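Side-chain contacts in triosephosphate isomerase (Toxoplasma gondii, PDB 5UPR), which probably interconverts D-glyceraldehyde 3-phosphate and dihydroxyacetone phosphate in glycolysis and gluconeogenesis, working as a homodimer of TIM barrels: residues 23-28 with 53-58; 76-81 with 90-95; 233-236 with 242-245. All coordinates share one frame; numbering follows the deposited sequence.

Contact 1: 23-28 with 53-58; sequences AKTQEL and ISQVQD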
loop_
_atom_site.group_PDB
_atom_site.type_symbol
_atom_site.label_atom_id
_atom_site.label_comp_id
_atom_site.label_asym_id
_atom_site.label_seq_id
_atom_site.Cartn_x
_atom_site.Cartn_y
_atom_site.Cartn_z
ATOM N N ALA A 23 4.426 -17.021 9.467
ATOM C CA ALA A 23 4.377 -17.701 10.764
ATOM C C ALA A 23 3.914 -16.799 11.893
ATOM O O ALA A 23 3.181 -17.216 12.743
ATOM C CB ALA A 23 5.740 -18.360 11.084
ATOM N N LYS A 24 4.359 -15.549 11.905
ATOM C CA LYS A 24 3.934 -14.609 12.977
ATOM C C LYS A 24 2.449 -14.269 12.832
ATOM O O LYS A 24 1.755 -14.098 13.812
ATOM C CB LYS A 24 4.794 -13.355 12.993
ATOM C CG LYS A 24 6.247 -13.687 13.383
ATOM C CD LYS A 24 7.180 -12.538 13.023
ATOM C CE LYS A 24 8.393 -12.440 13.953
ATOM N NZ LYS A 24 8.762 -11.000 14.083
ATOM N N THR A 25 1.961 -14.201 11.582
ATOM C CA THR A 25 0.549 -14.022 11.343
ATOM C C THR A 25 -0.258 -15.195 11.939
ATOM O O THR A 25 -1.297 -14.985 12.563
ATOM C CB THR A 25 0.271 -13.838 9.838
ATOM O OG1 THR A 25 0.930 -12.668 9.378
ATOM C CG2 THR A 25 -1.204 -13.745 9.566
ATOM N N GLN A 26 0.222 -16.405 11.716
ATOM C CA GLN A 26 -0.437 -17.625 12.199
ATOM C C GLN A 26 -0.459 -17.601 13.733
ATOM O O GLN A 26 -1.482 -17.879 14.351
ATOM C CB GLN A 26 0.271 -18.900 11.684
ATOM C CG GLN A 26 -0.542 -20.157 11.941
ATOM C CD GLN A 26 0.129 -21.429 11.405
ATOM O OE1 GLN A 26 1.337 -21.640 11.565
ATOM N NE2 GLN A 26 -0.649 -22.288 10.786
ATOM N N GLU A 27 0.659 -17.263 14.327
ATOM C CA GLU A 27 0.737 -17.119 15.783
ATOM C C GLU A 27 -0.253 -16.108 16.356
ATOM O O GLU A 27 -0.909 -16.381 17.356
ATOM C CB GLU A 27 2.175 -16.723 16.202
ATOM C CG GLU A 27 2.375 -16.536 17.717
ATOM C CD GLU A 27 3.441 -15.501 18.060
ATOM O OE1 GLU A 27 4.553 -15.693 17.525
ATOM O OE2 GLU A 27 3.147 -14.505 18.789
ATOM N N LEU A 28 -0.335 -14.923 15.741
ATOM C CA LEU A 28 -1.287 -13.905 16.208
ATOM C C LEU A 28 -2.730 -14.376 16.048
ATOM O O LEU A 28 -3.561 -14.111 16.903
ATOM C CB LEU A 28 -1.059 -12.562 15.510
ATOM C CG LEU A 28 0.234 -11.899 16.000
ATOM C CD1 LEU A 28 0.743 -10.756 15.101
ATOM C CD2 LEU A 28 0.033 -11.367 17.392
ATOM N N ILE A 53 -3.532 -10.203 4.905
ATOM C CA ILE A 53 -4.965 -10.098 5.248
ATOM C C ILE A 53 -5.749 -11.340 4.865
ATOM O O ILE A 53 -6.543 -11.798 5.671
ATOM C CB ILE A 53 -5.609 -8.845 4.636
ATOM C CG1 ILE A 53 -5.045 -7.591 5.358
ATOM C CG2 ILE A 53 -7.107 -8.918 4.826
ATOM C CD1 ILE A 53 -5.414 -6.259 4.732
ATOM N N SER A 54 -5.514 -11.896 3.659
ATOM C CA SER A 54 -6.311 -13.078 3.269
ATOM C C SER A 54 -6.081 -14.295 4.144
ATOM O O SER A 54 -7.022 -15.042 4.426
ATOM C CB SER A 54 -6.141 -13.450 1.795
ATOM O OG SER A 54 -4.877 -14.040 1.587
ATOM N N GLN A 55 -4.854 -14.468 4.618
ATOM C CA GLN A 55 -4.504 -15.551 5.537
ATOM C C GLN A 55 -5.256 -15.386 6.885
ATOM O O GLN A 55 -5.779 -16.353 7.456
ATOM C CB GLN A 55 -2.982 -15.536 5.794
ATOM C CG GLN A 55 -2.475 -16.561 6.818
ATOM C CD GLN A 55 -0.998 -16.410 7.168
ATOM O OE1 GLN A 55 -0.242 -15.774 6.465
ATOM N NE2 GLN A 55 -0.603 -16.987 8.264
ATOM N N VAL A 56 -5.313 -14.145 7.367
ATOM C CA VAL A 56 -6.050 -13.878 8.599
ATOM C C VAL A 56 -7.543 -14.162 8.383
ATOM O O VAL A 56 -8.176 -14.842 9.214
ATOM C CB VAL A 56 -5.843 -12.423 9.082
ATOM C CG1 VAL A 56 -6.680 -12.111 10.281
ATOM C CG2 VAL A 56 -4.398 -12.169 9.424
ATOM N N GLN A 57 -8.102 -13.676 7.253
ATOM C CA GLN A 57 -9.514 -13.947 6.934
ATOM C C GLN A 57 -9.813 -15.452 6.851
ATOM O O GLN A 57 -10.899 -15.894 7.258
ATOM C CB GLN A 57 -9.933 -13.339 5.595
ATOM C CG GLN A 57 -9.945 -11.863 5.546
ATOM C CD GLN A 57 -10.255 -11.325 4.176
ATOM O OE1 GLN A 57 -9.515 -11.584 3.204
ATOM N NE2 GLN A 57 -11.358 -10.620 4.079
ATOM N N ASP A 58 -8.873 -16.239 6.317
ATOM C CA ASP A 58 -9.098 -17.677 6.202
ATOM C C ASP A 58 -9.044 -18.468 7.484
ATOM O O ASP A 58 -9.702 -19.517 7.559
ATOM C CB ASP A 58 -8.057 -18.314 5.277
ATOM C CG ASP A 58 -8.212 -17.866 3.816
ATOM O OD1 ASP A 58 -9.113 -17.016 3.492
ATOM O OD2 ASP A 58 -7.394 -18.329 3.011
#

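Contact 2: 76-81 with 90-95; sequences QAYGAF and IKEKNI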
loop_
_atom_site.group_PDB
_atom_site.type_symbol
_atom_site.label_atom_id
_atom_site.label_comp_id
_atom_site.label_asym_id
_atom_site.label_seq_id
_atom_site.Cartn_x
_atom_site.Cartn_y
_atom_site.Cartn_z
ATOM N N GLN A 76 -10.949 5.642 -5.902
ATOM C CA GLN A 76 -12.026 4.930 -5.261
ATOM C C GLN A 76 -12.309 3.535 -5.807
ATOM O O GLN A 76 -12.652 2.646 -5.060
ATOM C CB GLN A 76 -13.336 5.777 -5.378
ATOM C CG GLN A 76 -14.512 5.115 -4.714
ATOM C CD GLN A 76 -15.740 6.007 -4.617
ATOM O OE1 GLN A 76 -15.634 7.220 -4.386
ATOM N NE2 GLN A 76 -16.917 5.389 -4.735
ATOM N N ALA A 77 -12.161 3.343 -7.103
ATOM C CA ALA A 77 -12.677 2.156 -7.792
ATOM C C ALA A 77 -11.481 1.347 -8.387
ATOM O O ALA A 77 -10.402 1.465 -7.892
ATOM C CB ALA A 77 -13.624 2.587 -8.887
ATOM N N TYR A 78 -11.703 0.506 -9.380
ATOM C CA TYR A 78 -10.618 -0.228 -10.066
ATOM C C TYR A 78 -10.090 0.639 -11.242
ATOM O O TYR A 78 -10.818 1.399 -11.861
ATOM C CB TYR A 78 -11.133 -1.572 -10.643
ATOM C CG TYR A 78 -11.664 -2.538 -9.578
ATOM C CD1 TYR A 78 -10.802 -3.085 -8.661
ATOM C CD2 TYR A 78 -12.995 -2.931 -9.515
ATOM C CE1 TYR A 78 -11.221 -4.005 -7.716
ATOM C CE2 TYR A 78 -13.453 -3.861 -8.548
ATOM C CZ TYR A 78 -12.565 -4.343 -7.611
ATOM O OH TYR A 78 -12.886 -5.251 -6.619
ATOM N N GLY A 79 -8.806 0.506 -11.517
ATOM C CA GLY A 79 -8.182 1.109 -12.663
ATOM C C GLY A 79 -6.677 1.181 -12.570
ATOM O O GLY A 79 -6.036 0.389 -11.858
ATOM N N ALA A 80 -6.111 2.181 -13.246
ATOM C CA ALA A 80 -4.670 2.198 -13.549
ATOM C C ALA A 80 -3.897 2.947 -12.424
ATOM O O ALA A 80 -3.366 4.046 -12.643
ATOM C CB ALA A 80 -4.472 2.835 -14.917
ATOM N N PHE A 81 -3.870 2.333 -11.242
ATOM C CA PHE A 81 -3.334 2.881 -10.063
ATOM C C PHE A 81 -2.333 1.882 -9.456
ATOM O O PHE A 81 -2.558 1.277 -8.411
ATOM C CB PHE A 81 -4.405 3.299 -9.066
ATOM C CG PHE A 81 -5.663 3.855 -9.706
ATOM C CD1 PHE A 81 -5.624 4.987 -10.476
ATOM C CD2 PHE A 81 -6.896 3.199 -9.505
ATOM C CE1 PHE A 81 -6.751 5.460 -11.091
ATOM C CE2 PHE A 81 -8.047 3.676 -10.081
ATOM C CZ PHE A 81 -7.988 4.827 -10.886
ATOM N N ILE A 90 -10.955 -3.392 -1.658
ATOM C CA ILE A 90 -10.856 -3.839 -0.269
ATOM C C ILE A 90 -12.244 -4.384 0.146
ATOM O O ILE A 90 -12.368 -5.470 0.666
ATOM C CB ILE A 90 -10.348 -2.686 0.635
ATOM C CG1 ILE A 90 -8.846 -2.436 0.353
ATOM C CG2 ILE A 90 -10.511 -3.004 2.112
ATOM C CD1 ILE A 90 -8.361 -1.084 0.853
ATOM N N LYS A 91 -13.297 -3.630 -0.146
ATOM C CA LYS A 91 -14.643 -4.063 0.212
ATOM C C LYS A 91 -15.055 -5.372 -0.481
ATOM O O LYS A 91 -15.639 -6.265 0.136
ATOM C CB LYS A 91 -15.662 -2.950 -0.134
ATOM C CG LYS A 91 -17.121 -3.295 0.148
ATOM C CD LYS A 91 -17.322 -3.416 1.637
ATOM C CE LYS A 91 -18.741 -3.871 2.007
ATOM N NZ LYS A 91 -18.882 -3.537 3.428
ATOM N N GLU A 92 -14.779 -5.480 -1.786
ATOM C CA GLU A 92 -15.110 -6.682 -2.530
ATOM C C GLU A 92 -14.279 -7.905 -2.078
ATOM O O GLU A 92 -14.691 -9.043 -2.293
ATOM C CB GLU A 92 -14.916 -6.436 -4.015
ATOM C CG GLU A 92 -15.385 -7.547 -4.908
ATOM C CD GLU A 92 -15.730 -7.130 -6.370
ATOM O OE1 GLU A 92 -15.402 -6.010 -6.897
ATOM O OE2 GLU A 92 -16.418 -8.001 -7.030
ATOM N N LYS A 93 -13.143 -7.695 -1.442
ATOM C CA LYS A 93 -12.386 -8.782 -0.829
ATOM C C LYS A 93 -12.932 -9.089 0.602
ATOM O O LYS A 93 -12.322 -9.879 1.341
ATOM C CB LYS A 93 -10.895 -8.387 -0.823
ATOM C CG LYS A 93 -9.874 -9.373 -0.291
ATOM C CD LYS A 93 -9.925 -10.687 -1.013
ATOM C CE LYS A 93 -8.747 -11.614 -0.631
ATOM N NZ LYS A 93 -9.116 -13.042 -0.908
ATOM N N ASN A 94 -14.098 -8.513 0.971
ATOM C CA ASN A 94 -14.715 -8.722 2.302
ATOM C C ASN A 94 -13.910 -8.249 3.508
ATOM O O ASN A 94 -13.996 -8.799 4.574
ATOM C CB ASN A 94 -15.131 -10.180 2.521
ATOM C CG ASN A 94 -15.865 -10.751 1.345
ATOM O OD1 ASN A 94 -16.977 -10.343 1.002
ATOM N ND2 ASN A 94 -15.252 -11.777 0.729
ATOM N N ILE A 95 -13.134 -7.204 3.324
ATOM C CA ILE A 95 -12.423 -6.540 4.387
ATOM C C ILE A 95 -13.320 -5.389 4.847
ATOM O O ILE A 95 -13.567 -4.477 4.055
ATOM C CB ILE A 95 -11.067 -6.034 3.873
ATOM C CG1 ILE A 95 -10.200 -7.214 3.407
ATOM C CG2 ILE A 95 -10.368 -5.208 4.968
ATOM C CD1 ILE A 95 -9.031 -6.826 2.516
#

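Contact 3: 233-236 with 242-245; sequences ELFE and GFLV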
loop_
_atom_site.group_PDB
_atom_site.type_symbol
_atom_site.label_atom_id
_atom_site.label_comp_id
_atom_site.label_asym_id
_atom_site.label_seq_id
_atom_site.Cartn_x
_atom_site.Cartn_y
_atom_site.Cartn_z
ATOM N N GLU A 233 -6.897 2.344 33.617
ATOM C CA GLU A 233 -6.991 3.713 34.097
ATOM C C GLU A 233 -7.453 4.649 32.957
ATOM O O GLU A 233 -8.355 5.473 33.142
ATOM C CB GLU A 233 -5.650 4.171 34.666
ATOM C CG GLU A 233 -5.690 5.538 35.347
ATOM C CD GLU A 233 -4.295 6.148 35.567
ATOM O OE1 GLU A 233 -3.244 5.534 35.264
ATOM O OE2 GLU A 233 -4.218 7.251 36.094
ATOM N N LEU A 234 -6.874 4.482 31.782
ATOM C CA LEU A 234 -7.305 5.290 30.625
ATOM C C LEU A 234 -8.789 5.184 30.310
ATOM O O LEU A 234 -9.454 6.194 30.079
ATOM C CB LEU A 234 -6.460 4.943 29.386
ATOM C CG LEU A 234 -5.076 5.603 29.345
ATOM C CD1 LEU A 234 -4.245 4.833 28.345
ATOM C CD2 LEU A 234 -5.263 7.011 28.861
ATOM N N PHE A 235 -9.306 3.954 30.403
ATOM C CA PHE A 235 -10.689 3.644 30.050
ATOM C C PHE A 235 -11.736 4.115 31.078
ATOM O O PHE A 235 -12.944 4.022 30.817
ATOM C CB PHE A 235 -10.825 2.122 29.844
ATOM C CG PHE A 235 -12.100 1.701 29.152
ATOM C CD1 PHE A 235 -12.302 1.919 27.783
ATOM C CD2 PHE A 235 -13.117 1.101 29.887
ATOM C CE1 PHE A 235 -13.490 1.555 27.171
ATOM C CE2 PHE A 235 -14.315 0.724 29.295
ATOM C CZ PHE A 235 -14.515 0.936 27.940
ATOM N N GLU A 236 -11.299 4.594 32.241
ATOM C CA GLU A 236 -12.219 5.201 33.193
ATOM C C GLU A 236 -12.861 6.452 32.623
ATOM O O GLU A 236 -13.928 6.800 33.048
ATOM C CB GLU A 236 -11.545 5.486 34.535
ATOM C CG GLU A 236 -11.116 4.189 35.217
ATOM C CD GLU A 236 -10.221 4.415 36.447
ATOM O OE1 GLU A 236 -9.978 5.583 36.833
ATOM O OE2 GLU A 236 -9.788 3.411 37.040
ATOM N N GLY A 242 -12.259 3.180 23.950
ATOM C CA GLY A 242 -11.343 2.064 23.683
ATOM C C GLY A 242 -9.999 2.537 23.212
ATOM O O GLY A 242 -9.580 3.642 23.519
ATOM N N PHE A 243 -9.324 1.708 22.440
ATOM C CA PHE A 243 -7.920 1.922 22.123
ATOM C C PHE A 243 -7.538 1.594 20.685
ATOM O O PHE A 243 -8.086 0.664 20.107
ATOM C CB PHE A 243 -7.097 1.083 23.082
ATOM C CG PHE A 243 -7.348 1.424 24.512
ATOM C CD1 PHE A 243 -6.904 2.637 25.028
ATOM C CD2 PHE A 243 -8.065 0.574 25.326
ATOM C CE1 PHE A 243 -7.190 3.027 26.313
ATOM C CE2 PHE A 243 -8.336 0.935 26.657
ATOM C CZ PHE A 243 -7.849 2.150 27.159
ATOM N N LEU A 244 -6.574 2.346 20.137
ATOM C CA LEU A 244 -5.839 1.912 18.940
ATOM C C LEU A 244 -4.438 1.544 19.400
ATOM O O LEU A 244 -3.748 2.367 19.938
ATOM C CB LEU A 244 -5.811 3.003 17.846
ATOM C CG LEU A 244 -5.186 2.603 16.516
ATOM C CD1 LEU A 244 -5.796 1.335 15.963
ATOM C CD2 LEU A 244 -5.191 3.770 15.496
ATOM N N VAL A 245 -4.090 0.276 19.247
ATOM C CA VAL A 245 -2.910 -0.328 19.838
ATOM C C VAL A 245 -1.888 -0.559 18.754
ATOM O O VAL A 245 -2.209 -1.126 17.733
ATOM C CB VAL A 245 -3.242 -1.667 20.503
ATOM C CG1 VAL A 245 -2.019 -2.279 21.209
ATOM C CG2 VAL A 245 -4.338 -1.493 21.516
#

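Contact 1: 23-28 with 53-58
Methyl meets methyl where CG2 of Thr25 touches CG2 of Val56 at 3.6 Å, the two side chains crossing at about a right angle. Thr25 can do this because its methyl lies anti to the backbone N, facing helix 53-59, while its hydroxyl (chi1 -62°) turns back along its own helix. Both residues are beta-branched and short, which suits the buried side of neighbouring helices in the barrel's outer layer, those following strands 10-15 and 42-47; the axes of segments 23-28 and 53-58 come within 10.1 Å, crossing at -32°.

The second kind of contact is a polar group lying against carbon. Gln55, with CG anti to its N (chi1 176°) and the rest extended, runs straight toward Thr25 from the opposite direction. Its amide passes the threonine, with NE2 3.5 Å from Thr25 CG2 and CD 3.6 Å from the same methyl. NE2 also comes within 3.6 Å of Gln26 N, a pairing of two donors and no bond.

The polar ends find partners just outside the two segments. Gln55 NE2 is hydrogen-bonded to the carbonyl of Thr22, and Thr25 OG1 to that of Thr21, both near the start of helix 22-34. The chemistry therefore implies a mixed joint: apolar contact fills it, and one glutamine, long enough to span the gap, ties the second helix to the first turn of the other.

Contact 2: 76-81 with 90-95
Tyr78 OH donates a short hydrogen bond to Glu92 OE1, 2.6 Å away, and this bond carries the contact. The acceptor oxygen lies at the edge of the tyrosine ring and in its plane, close enough to the rim that CE2 of Tyr78 is 3.3 Å from Glu92 OE1. On the glutamate side the approach is less regular: the hydroxyl comes from above the carboxylate, 41° out of its plane, and ring and carboxylate planes are 48° apart. The side chains cross at about a right angle, and the glutamate stem adds contact where CB of Glu92 lies 3.5 Å from Tyr78 OH.

Reach explains both residue types. A tyrosine carries its donor at the end of a long rigid ring, so Tyr78 can reach a carboxylate further along the helix, while its side chain packs on Lys88 and Met89. Glu92 sends CG anti to the backbone N (chi1 -173°) and continues extended, which carries its carboxylate out beside the hydroxyl. It sits in the last turn of helix 87-92, where the helix dipole would somewhat disfavour a negative charge; the phenolic donor may offset this. The helix closes in a Schellman motif: Ile95 N bonds to Ile90 O at 3.3 Å and Asn94 N to Lys91 O at 2.9 Å, with Asn94, a residue type tolerant of positive phi, at the C-prime position.

The loop between strand 65-69 and helix 87-92 is thus fastened to the end of the helix that follows it. In this family that loop docks into the partner subunit, and here Tyr78 packs on Asn19, and Glu92 on Thr21, of the second subunit. Asn94 and Ile95, further along, lie against helix 53-59 of the same chain.

Contact 3: 233-236 with 242-245
Leu234 makes the first contact, setting its CB at the edge of the Phe243 ring and in the ring plane, 3.7 Å from CE1. The branch follows more loosely, with CD1 of Leu234 4.0 Å from the same CE1. Because CG is anti to the carbonyl carbon (chi1 -80°), the isobutyl group runs on past the ring rim and does not cover its face. Leucine suits this buried place because its CB meets the ring rim while the rest of the side chain adds apolar surface in a layer shared with Tyr222 and Ala195.

Phe235 comes next, and its backbone and side chain do different work. Its backbone N and CB both lie 4.0 Å from Phe243 CZ, so the far end of the Phe243 ring rests against the backbone and CB of Phe235. The Phe235 ring itself swings away with CG anti to the backbone N (chi1 -166°) and presents an edge to the start of the strand, CE1 being 3.8 Å from Gly242 N. Glycine suits position 242 because of its backbone angles, with phi at 149°. The two phenyl rings form no stack; the contact rests on edges and apolar surface.

Beyond these residues the chain turns toward the strand, completing the crossover from strand 220-222 through helix 228-234 to strand 242-245. This last strand closes the barrel: Gly242 and Leu244 bond through their backbones to Tyr222 on one side, and Phe243 and Val245 to strand 10-15 on the other. Phe243 points outward into the layer between barrel and helices, where Ile257 of helix 253-260 also meets it, while Leu234 reaches Ala195 of helix 192-209.

The three contacts follow one another along the isomerase domain and lie in different parts of its barrel shell. Contacts 1 and 2, with centres about 21 Å apart, join directly: Gln57 NE2 probably bonds to Lys93 O at 3.0 Å, and Ile53 CG2 packs 3.7 Å from Ile95 CD1. Both also touch the second subunit. Contact 3 stands apart, about 10 Å from contact 1 and 14 Å from contact 2 at the nearest atoms, and lies across the chain's centre from contact 2. It sits where strand 242-245 begins, whereas TIM barrels hold their active site at the C-terminal strand ends; as in other triosephosphate isomerases, the loop of contact 2 probably approaches the active site of the partner subunit.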